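PDB 1H64: snrnp sm-like protein from Pyrococcus abyssi, which assembles into a seven-membered Sm-type ring and probably binds RNA, as Sm proteins of archaeal and eukaryotic ribonucleoprotein cores do. Local coordinates for residues 17-22 against 38-43. Numbering follows the deposited sequence.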
ATOM      1  N   VAL C  17      23.241  14.500   3.825  1.00 28.83           N
ATOM      2  CA  VAL C  17      22.094  13.971   4.556  1.00 26.03           C
ATOM      3  C   VAL C  17      22.115  12.455   4.534  1.00 27.49           C
ATOM      4  O   VAL C  17      22.809  11.824   3.717  1.00 29.08           O
ATOM      5  CB  VAL C  17      20.738  14.404   3.944  1.00 25.89           C
ATOM      6  CG1 VAL C  17      20.585  15.924   4.006  1.00 26.63           C
ATOM      7  CG2 VAL C  17      20.642  13.914   2.509  1.00 28.75           C
ATOM      8  N   LEU C  18      21.335  11.883   5.438  1.00 25.07           N
ATOM      9  CA  LEU C  18      21.166  10.442   5.555  1.00 23.57           C
ATOM     10  C   LEU C  18      19.699  10.135   5.184  1.00 24.12           C
ATOM     11  O   LEU C  18      18.784  10.735   5.753  1.00 20.79           O
ATOM     12  CB  LEU C  18      21.422  10.023   7.002  1.00 22.57           C
ATOM     13  CG  LEU C  18      21.222   8.561   7.415  1.00 31.88           C
ATOM     14  CD1 LEU C  18      22.086   7.655   6.551  1.00 32.63           C
ATOM     15  CD2 LEU C  18      21.590   8.393   8.889  1.00 35.10           C
ATOM     16  N   VAL C  19      19.478   9.245   4.219  1.00 23.04           N
ATOM     17  CA  VAL C  19      18.106   8.870   3.849  1.00 22.66           C
ATOM     18  C   VAL C  19      17.933   7.412   4.283  1.00 23.09           C
ATOM     19  O   VAL C  19      18.543   6.506   3.698  1.00 25.17           O
ATOM     20  CB  VAL C  19      17.865   9.003   2.320  1.00 21.88           C
ATOM     21  CG1 VAL C  19      16.430   8.570   1.970  1.00 23.78           C
ATOM     22  CG2 VAL C  19      18.114  10.456   1.865  1.00 18.48           C
ATOM     23  N   ILE C  20      17.125   7.201   5.317  1.00 19.29           N
ATOM     24  CA  ILE C  20      16.849   5.878   5.862  1.00 23.70           C
ATOM     25  C   ILE C  20      15.639   5.248   5.170  1.00 25.68           C
ATOM     26  O   ILE C  20      14.546   5.831   5.137  1.00 19.53           O
ATOM     27  CB  ILE C  20      16.566   5.955   7.373  1.00 21.61           C
ATOM     28  CG1 ILE C  20      17.719   6.663   8.086  1.00 29.16           C
ATOM     29  CG2 ILE C  20      16.386   4.558   7.947  1.00 24.14           C
ATOM     30  CD1 ILE C  20      17.494   6.840   9.583  1.00 29.30           C
ATOM     31  N   LEU C  21      15.841   4.059   4.611  1.00 24.32           N
ATOM     32  CA  LEU C  21      14.765   3.368   3.921  1.00 30.69           C
ATOM     33  C   LEU C  21      14.105   2.356   4.851  1.00 33.71           C
ATOM     34  O   LEU C  21      14.659   1.990   5.883  1.00 33.31           O
ATOM     35  CB  LEU C  21      15.319   2.695   2.661  1.00 31.74           C
ATOM     36  CG  LEU C  21      16.068   3.709   1.783  1.00 35.84           C
ATOM     37  CD1 LEU C  21      16.937   2.981   0.794  1.00 37.58           C
ATOM     38  CD2 LEU C  21      15.075   4.642   1.073  1.00 35.08           C
ATOM     39  N   LYS C  22      12.904   1.920   4.487  1.00 40.99           N
ATOM     40  CA  LYS C  22      12.146   0.969   5.296  1.00 47.70           C
ATOM     41  C   LYS C  22      12.794  -0.417   5.365  1.00 52.29           C
ATOM     42  O   LYS C  22      12.089  -1.421   5.422  1.00 56.13           O
ATOM     43  CB  LYS C  22      10.726   0.837   4.733  1.00 45.90           C
ATOM     44  CG  LYS C  22      10.078   2.173   4.386  1.00 45.73           C
ATOM     45  CD  LYS C  22       8.640   2.005   3.892  1.00 45.81           C
ATOM     46  CE  LYS C  22       8.018   3.347   3.513  1.00 40.22           C
ATOM     47  NZ  LYS C  22       6.568   3.201   3.163  1.00 45.65           N
ATOM     48  N   LEU C  38       8.346  14.496  -1.050  1.00 21.99           N
ATOM     49  CA  LEU C  38       9.560  14.093  -0.354  1.00 19.70           C
ATOM     50  C   LEU C  38      10.425  13.160  -1.205  1.00 19.34           C
ATOM     51  O   LEU C  38      11.195  12.341  -0.679  1.00 25.71           O
ATOM     52  CB  LEU C  38       9.265  13.465   1.005  1.00 24.73           C
ATOM     53  CG  LEU C  38       8.649  14.417   2.045  1.00 31.63           C
ATOM     54  CD1 LEU C  38       8.450  13.674   3.350  1.00 35.22           C
ATOM     55  CD2 LEU C  38       9.546  15.633   2.255  1.00 33.85           C
ATOM     56  N   ASN C  39      10.288  13.272  -2.522  1.00 20.15           N
ATOM     57  CA  ASN C  39      11.177  12.520  -3.410  1.00 20.94           C
ATOM     58  C   ASN C  39      12.419  13.408  -3.276  1.00 22.39           C
ATOM     59  O   ASN C  39      12.291  14.638  -3.201  1.00 18.95           O
ATOM     60  CB  ASN C  39      10.704  12.548  -4.864  1.00 23.33           C
ATOM     61  CG  ASN C  39       9.414  11.767  -5.077  1.00 22.03           C
ATOM     62  OD1 ASN C  39       9.232  10.686  -4.519  1.00 23.72           O
ATOM     63  ND2 ASN C  39       8.520  12.312  -5.903  1.00 22.86           N
ATOM     64  N   VAL C  40      13.608  12.817  -3.211  1.00 21.88           N
ATOM     65  CA  VAL C  40      14.808  13.641  -3.061  1.00 20.74           C
ATOM     66  C   VAL C  40      15.887  13.290  -4.071  1.00 23.28           C
ATOM     67  O   VAL C  40      15.875  12.210  -4.665  1.00 19.57           O
ATOM     68  CB  VAL C  40      15.407  13.538  -1.623  1.00 25.44           C
ATOM     69  CG1 VAL C  40      14.407  14.103  -0.604  1.00 27.38           C
ATOM     70  CG2 VAL C  40      15.756  12.085  -1.282  1.00 25.75           C
ATOM     71  N   VAL C  41      16.801  14.235  -4.287  1.00 25.61           N
ATOM     72  CA  VAL C  41      17.892  14.028  -5.231  1.00 28.10           C
ATOM     73  C   VAL C  41      19.188  14.228  -4.469  1.00 26.66           C
ATOM     74  O   VAL C  41      19.355  15.243  -3.796  1.00 21.90           O
ATOM     75  CB  VAL C  41      17.855  15.051  -6.399  1.00 28.40           C
ATOM     76  CG1 VAL C  41      18.993  14.744  -7.372  1.00 26.44           C
ATOM     77  CG2 VAL C  41      16.516  14.978  -7.140  1.00 25.36           C
ATOM     78  N   LEU C  42      20.088  13.250  -4.550  1.00 23.03           N
ATOM     79  CA  LEU C  42      21.367  13.354  -3.866  1.00 25.48           C
ATOM     80  C   LEU C  42      22.473  13.323  -4.914  1.00 25.43           C
ATOM     81  O   LEU C  42      22.304  12.721  -5.988  1.00 24.00           O
ATOM     82  CB  LEU C  42      21.574  12.175  -2.917  1.00 28.92           C
ATOM     83  CG  LEU C  42      20.511  11.900  -1.860  1.00 27.71           C
ATOM     84  CD1 LEU C  42      20.949  10.697  -1.048  1.00 27.84           C
ATOM     85  CD2 LEU C  42      20.333  13.097  -0.965  1.00 22.62           C
ATOM     86  N   ALA C  43      23.577  13.998  -4.603  1.00 27.46           N
ATOM     87  CA  ALA C  43      24.753  14.031  -5.476  1.00 29.97           C
ATOM     88  C   ALA C  43      25.882  13.303  -4.725  1.00 25.35           C
ATOM     89  O   ALA C  43      25.918  13.323  -3.490  1.00 22.55           O
ATOM     90  CB  ALA C  43      25.153  15.485  -5.774  1.00 31.32           C
TER
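Leu-42 reaches across to strand 17-21 with both of its methyls, one for each valine that faces it. The tighter touch is between Leu-42 CD2 and Val-17 CG2, at 3.6 Å, while the other branch, Leu-42 CD1, lies 4.1 Å from Val-19 CG2. The fork at CG lets the leucine straddle the pair: CG stands anti to the carbonyl carbon (chi1 -55°), CD1 continues the chain (chi2 180°) to Val-19, and CD2 branches off toward Val-17. Val-19 CG2 serves two neighbours, since Val-40 CG2 also comes to 4.3 Å of it, a looser contact.

All of this is apolar packing between buried side chains; the backbones stay well apart, with the strand axes 9.9 Å from each other at closest and their directions 127° apart. These strands are not hydrogen-bonded partners. Instead strand 17-21 pairs with strand 25-34 through Val-17 to Gly-29 and Val-19 to Phe-27, and the same long strand pairs further along with 40-42. Ile-60 and Ile-62 pack on Leu-42, and Val-67 on Val-19, extending the hydrophobic cluster.

The centre of the contact lies about 2 Å from the centre of the chain, where a strongly bent antiparallel sheet curls round to face itself: the hydrophobic core of the small, SH3-like barrel of the Sm fold.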